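Putative histidinol-phosphate aminotransferase (Erwinia carotovora atroseptica, PDB 3LY1) probably catalyses a pyridoxal-phosphate-dependent transamination, as a putative histidinol-phosphate aminotransferase that binds its cofactor at the interface of a dimer. Local coordinates at residues 73-87 / 233-245. Sequence-based numbering, arbitrary orientation. Where two conformers were deposited one is given.
Sequences LTAGSSEGIRAAIEA and ALMGRYVAGEKIN. With PLP (pyridoxal-5'-phosphate), chain E.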
loop_
_atom_site.group_PDB
_atom_site.type_symbol
_atom_site.label_atom_id
_atom_site.label_comp_id
_atom_site.label_asym_id
_atom_site.label_seq_id
_atom_site.Cartn_x
_atom_site.Cartn_y
_atom_site.Cartn_z
ATOM N N LEU A 73 -7.129 2.957 7.635
ATOM C CA LEU A 73 -6.587 1.691 7.173
ATOM C C LEU A 73 -5.403 1.924 6.276
ATOM O O LEU A 73 -5.401 2.841 5.426
ATOM C CB LEU A 73 -7.656 0.869 6.432
ATOM C CG LEU A 73 -8.638 0.003 7.205
ATOM C CD1 LEU A 73 -9.855 -0.208 6.303
ATOM C CD2 LEU A 73 -8.028 -1.317 7.705
ATOM N N THR A 74 -4.374 1.107 6.460
ATOM C CA THR A 74 -3.111 1.293 5.763
ATOM C C THR A 74 -2.587 -0.072 5.345
ATOM O O THR A 74 -3.048 -1.164 5.846
ATOM C CB THR A 74 -2.019 2.068 6.624
ATOM O OG1 THR A 74 -1.675 1.307 7.789
ATOM C CG2 THR A 74 -2.479 3.529 7.077
ATOM N N ALA A 75 -1.680 -0.047 4.382
ATOM C CA ALA A 75 -1.088 -1.310 3.874
ATOM C C ALA A 75 0.059 -1.716 4.777
ATOM O O ALA A 75 1.221 -1.353 4.558
ATOM C CB ALA A 75 -0.658 -1.187 2.401
ATOM N N GLY A 76 -0.304 -2.413 5.850
ATOM C CA GLY A 76 0.559 -2.656 7.003
ATOM C C GLY A 76 0.762 -1.404 7.830
ATOM O O GLY A 76 0.482 -0.308 7.370
ATOM N N SER A 77 1.291 -1.550 9.043
ATOM C CA SER A 77 1.590 -0.394 9.840
ATOM C C SER A 77 2.849 0.333 9.326
ATOM O O SER A 77 3.110 1.484 9.738
ATOM C CB SER A 77 1.680 -0.793 11.328
ATOM O OG SER A 77 2.774 -1.662 11.576
ATOM N N SER A 78 3.624 -0.295 8.423
ATOM C CA SER A 78 4.785 0.379 7.792
ATOM C C SER A 78 4.327 1.701 7.158
ATOM O O SER A 78 4.963 2.751 7.337
ATOM C CB SER A 78 5.461 -0.509 6.720
ATOM O OG SER A 78 5.910 -1.779 7.217
ATOM N N GLU A 79 3.204 1.648 6.460
ATOM C CA GLU A 79 2.621 2.824 5.808
ATOM C C GLU A 79 2.014 3.819 6.785
ATOM O O GLU A 79 2.084 5.023 6.554
ATOM C CB GLU A 79 1.641 2.451 4.687
ATOM C CG GLU A 79 2.317 1.821 3.442
ATOM C CD GLU A 79 3.241 2.746 2.645
ATOM O OE1 GLU A 79 3.403 3.962 2.948
ATOM O OE2 GLU A 79 3.820 2.242 1.638
ATOM N N GLY A 80 1.534 3.324 7.910
ATOM C CA GLY A 80 1.103 4.167 9.042
ATOM C C GLY A 80 2.193 4.990 9.675
ATOM O O GLY A 80 2.000 6.184 9.934
ATOM N N ILE A 81 3.370 4.387 9.849
ATOM C CA ILE A 81 4.502 5.097 10.414
ATOM C C ILE A 81 4.914 6.209 9.464
ATOM O O ILE A 81 5.100 7.351 9.892
ATOM C CB ILE A 81 5.718 4.176 10.674
ATOM C CG1 ILE A 81 5.344 3.058 11.648
ATOM C CG2 ILE A 81 6.914 5.036 11.167
ATOM C CD1 ILE A 81 6.304 1.803 11.653
ATOM N N ARG A 82 5.035 5.877 8.180
ATOM C CA ARG A 82 5.331 6.874 7.144
ATOM C C ARG A 82 4.343 8.030 7.146
ATOM O O ARG A 82 4.735 9.184 7.228
ATOM C CB ARG A 82 5.435 6.252 5.741
ATOM C CG ARG A 82 5.957 7.289 4.717
ATOM C CD ARG A 82 5.877 6.808 3.255
ATOM N NE ARG A 82 4.539 6.335 2.965
ATOM C CZ ARG A 82 3.483 7.111 2.789
ATOM N NH1 ARG A 82 3.559 8.456 2.851
ATOM N NH2 ARG A 82 2.326 6.547 2.591
ATOM N N ALA A 83 3.059 7.727 7.107
ATOM C CA ALA A 83 2.030 8.746 7.041
ATOM C C ALA A 83 2.000 9.633 8.289
ATOM O O ALA A 83 1.846 10.861 8.169
ATOM C CB ALA A 83 0.665 8.121 6.813
ATOM N N ALA A 84 2.182 9.012 9.460
ATOM C CA ALA A 84 2.232 9.727 10.717
ATOM C C ALA A 84 3.378 10.704 10.701
ATOM O O ALA A 84 3.189 11.868 11.048
ATOM C CB ALA A 84 2.326 8.772 11.911
ATOM N N ILE A 85 4.559 10.264 10.274
ATOM C CA ILE A 85 5.739 11.152 10.232
ATOM C C ILE A 85 5.554 12.262 9.188
ATOM O O ILE A 85 5.817 13.445 9.455
ATOM C CB ILE A 85 7.053 10.359 9.941
ATOM C CG1 ILE A 85 7.341 9.309 11.037
ATOM C CG2 ILE A 85 8.268 11.325 9.716
ATOM C CD1 ILE A 85 7.687 9.877 12.366
ATOM N N GLU A 86 5.069 11.905 8.000
ATOM C CA GLU A 86 4.884 12.938 6.958
ATOM C C GLU A 86 3.873 14.004 7.396
ATOM O O GLU A 86 4.029 15.207 7.110
ATOM C CB GLU A 86 4.485 12.280 5.608
ATOM C CG GLU A 86 5.674 11.582 4.897
ATOM C CD GLU A 86 5.319 11.109 3.480
ATOM O OE1 GLU A 86 4.376 11.666 2.884
ATOM O OE2 GLU A 86 5.974 10.189 2.971
ATOM N N ALA A 87 2.827 13.571 8.089
ATOM C CA ALA A 87 1.766 14.466 8.505
ATOM C C ALA A 87 2.241 15.508 9.506
ATOM O O ALA A 87 1.742 16.627 9.484
ATOM C CB ALA A 87 0.572 13.663 9.095
ATOM N N ALA A 233 -7.470 12.690 9.741
ATOM C CA ALA A 233 -7.690 13.465 8.531
ATOM C C ALA A 233 -6.349 13.951 7.981
ATOM O O ALA A 233 -6.128 13.892 6.769
ATOM C CB ALA A 233 -8.657 14.626 8.785
ATOM N N LEU A 234 -5.438 14.391 8.853
ATOM C CA LEU A 234 -4.124 14.863 8.387
ATOM C C LEU A 234 -3.278 13.712 7.841
ATOM O O LEU A 234 -2.656 13.848 6.778
ATOM C CB LEU A 234 -3.349 15.630 9.480
ATOM C CG LEU A 234 -3.817 17.041 9.859
ATOM C CD1 LEU A 234 -2.957 17.554 11.002
ATOM C CD2 LEU A 234 -3.776 18.006 8.685
HETATM N N MSE A 235 -3.266 12.570 8.533
HETATM C CA MSE A 235 -2.500 11.387 8.093
HETATM C C MSE A 235 -2.974 10.879 6.753
HETATM O O MSE A 235 -2.172 10.423 5.946
HETATM C CB MSE A 235 -2.594 10.262 9.106
HETATM C CG MSE A 235 -1.825 10.532 10.327
HETATM SE SE MSE A 235 -2.053 9.045 11.602
HETATM C CE MSE A 235 -1.387 7.562 10.602
ATOM N N GLY A 236 -4.271 11.019 6.493
ATOM C CA GLY A 236 -4.870 10.527 5.289
ATOM C C GLY A 236 -4.481 11.268 4.021
ATOM O O GLY A 236 -4.665 10.740 2.928
ATOM N N ARG A 237 -3.925 12.470 4.196
ATOM C CA ARG A 237 -3.422 13.235 3.077
ATOM C C ARG A 237 -2.085 12.658 2.546
ATOM O O ARG A 237 -1.641 13.044 1.478
ATOM C CB ARG A 237 -3.339 14.720 3.469
ATOM C CG ARG A 237 -4.744 15.356 3.678
ATOM C CD ARG A 237 -4.767 16.609 4.575
ATOM N NE ARG A 237 -4.132 17.758 3.962
ATOM C CZ ARG A 237 -4.716 18.598 3.111
ATOM N NH1 ARG A 237 -5.981 18.433 2.747
ATOM N NH2 ARG A 237 -4.010 19.606 2.610
ATOM N N TYR A 238 -1.490 11.698 3.265
ATOM C CA TYR A 238 -0.193 11.108 2.924
ATOM C C TYR A 238 -0.250 9.640 2.566
ATOM O O TYR A 238 0.791 8.976 2.466
ATOM C CB TYR A 238 0.835 11.412 4.016
ATOM C CG TYR A 238 0.963 12.894 4.156
ATOM C CD1 TYR A 238 1.726 13.632 3.268
ATOM C CD2 TYR A 238 0.247 13.577 5.113
ATOM C CE1 TYR A 238 1.793 15.011 3.354
ATOM C CE2 TYR A 238 0.301 14.952 5.184
ATOM C CZ TYR A 238 1.074 15.643 4.307
ATOM O OH TYR A 238 1.123 17.008 4.413
ATOM N N VAL A 239 -1.465 9.148 2.323
ATOM C CA VAL A 239 -1.694 7.830 1.711
ATOM C C VAL A 239 -2.653 8.053 0.535
ATOM O O VAL A 239 -3.314 9.105 0.452
ATOM C CB VAL A 239 -2.268 6.781 2.699
ATOM C CG1 VAL A 239 -1.277 6.514 3.825
ATOM C CG2 VAL A 239 -3.636 7.215 3.235
ATOM N N ALA A 240 -2.665 7.113 -0.405
ATOM C CA ALA A 240 -3.503 7.232 -1.601
ATOM C C ALA A 240 -4.841 6.533 -1.314
ATOM O O ALA A 240 -5.188 5.455 -1.842
ATOM C CB ALA A 240 -2.797 6.661 -2.844
ATOM N N GLY A 241 -5.583 7.161 -0.428
ATOM C CA GLY A 241 -6.833 6.627 0.035
ATOM C C GLY A 241 -6.644 5.384 0.867
ATOM O O GLY A 241 -5.536 5.056 1.314
ATOM N N GLU A 242 -7.763 4.731 1.132
ATOM C CA GLU A 242 -7.767 3.460 1.823
ATOM C C GLU A 242 -8.180 2.423 0.788
ATOM O O GLU A 242 -9.363 2.232 0.522
ATOM C CB GLU A 242 -8.745 3.493 2.999
ATOM C CG GLU A 242 -8.295 4.415 4.135
ATOM C CD GLU A 242 -9.363 4.657 5.185
ATOM O OE1 GLU A 242 -10.282 5.474 4.901
ATOM O OE2 GLU A 242 -9.303 4.011 6.270
ATOM N N LYS A 243 -7.183 1.752 0.213
ATOM C CA LYS A 243 -7.382 0.880 -0.939
ATOM C C LYS A 243 -6.605 -0.415 -0.678
ATOM O O LYS A 243 -5.668 -0.767 -1.411
ATOM C CB LYS A 243 -6.898 1.565 -2.219
ATOM C CG LYS A 243 -7.591 2.898 -2.517
ATOM C CD LYS A 243 -7.100 3.509 -3.784
ATOM C CE LYS A 243 -7.847 4.806 -4.112
ATOM N NZ LYS A 243 -7.470 5.343 -5.425
ATOM N N ILE A 244 -7.018 -1.090 0.380
ATOM C CA ILE A 244 -6.405 -2.320 0.860
ATOM C C ILE A 244 -6.800 -3.427 -0.104
ATOM O O ILE A 244 -7.857 -3.386 -0.727
ATOM C CB ILE A 244 -6.868 -2.603 2.335
ATOM C CG1 ILE A 244 -6.558 -1.389 3.226
ATOM C CG2 ILE A 244 -6.132 -3.759 2.951
ATOM C CD1 ILE A 244 -5.064 -0.998 3.215
ATOM N N ASN A 245 -5.952 -4.434 -0.222
ATOM C CA ASN A 245 -6.199 -5.522 -1.138
ATOM C C ASN A 245 -7.358 -6.414 -0.667
ATOM O O ASN A 245 -7.614 -6.540 0.539
ATOM C CB ASN A 245 -4.911 -6.295 -1.432
ATOM C CG ASN A 245 -4.638 -7.387 -0.456
ATOM O OD1 ASN A 245 -5.156 -8.504 -0.576
ATOM N ND2 ASN A 245 -3.809 -7.089 0.517
HETATM N N1 PLP E . 6.146 -1.778 13.869
HETATM C C2 PLP E . 7.036 -2.672 14.429
HETATM C C2A PLP E . 7.494 -2.442 15.848
HETATM C C3 PLP E . 7.501 -3.729 13.647
HETATM O O3 PLP E . 8.391 -4.598 14.191
HETATM C C4 PLP E . 7.057 -3.868 12.313
HETATM C C4A PLP E . 7.443 -5.074 11.497
HETATM O O4A PLP E . 8.635 -5.333 11.472
HETATM C C5 PLP E . 6.162 -2.943 11.762
HETATM C C6 PLP E . 5.734 -1.890 12.572
HETATM C C5A PLP E . 5.667 -3.035 10.335
HETATM O O4P PLP E . 4.913 -4.225 10.037
HETATM P P PLP E . 3.746 -4.213 8.948
HETATM O O1P PLP E . 4.007 -3.230 7.850
HETATM O O2P PLP E . 2.539 -3.874 9.782
HETATM O O3P PLP E . 3.749 -5.660 8.484
HETATM O O HOH W 1 -4.003 3.566 3.147
HETATM O O HOH W 2 0.522 17.842 7.291
#
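R82 carries CG opposite its backbone N (chi1 -171°) and bends at chi3 (52°), which turns its guanidinium end-on to the backbone carbonyl of Y238. NH1 and NH2 both bond Y238 O, at 2.8 and 2.9 Å, within the carbonyl plane. Two carboxylates of its own helix, lying close to the guanidinium plane, fix its rotation: NE and NH2 grip E79 OE1 side-on, and NH1 forms a salt bridge with E86 OE2. E79 OE2 in turn accepts from A240 N of the second subunit, which ties this network to the dimer interface. In this PLP-dependent aminotransferase fold, helix 76-88 follows strand 71-74, outermost within this chain in the large mixed sheet, and the chain at the helix's N-terminal end binds the cofactor phosphate: S77 N and OG bond PLP O2P and S78 N bonds PLP O1P. The Y238 ring lies against the helix backbone, E86 O over one face, while E86 CB makes an off-centre CH-pi contact 4.2 Å from the ring centroid. M235, a selenomethionine bent at chi3, enters as a knob among G80, A83, A84 and A87, its CE 3.7 Å from G80 O. At the strand, L73 N donates to E242 OE2 at 2.8 Å, nearly straight (175°) and on the anti side of the carboxylate. I244 CD1 packs against T74 O at 3.3 Å, and a water joins L73 O to G241 O.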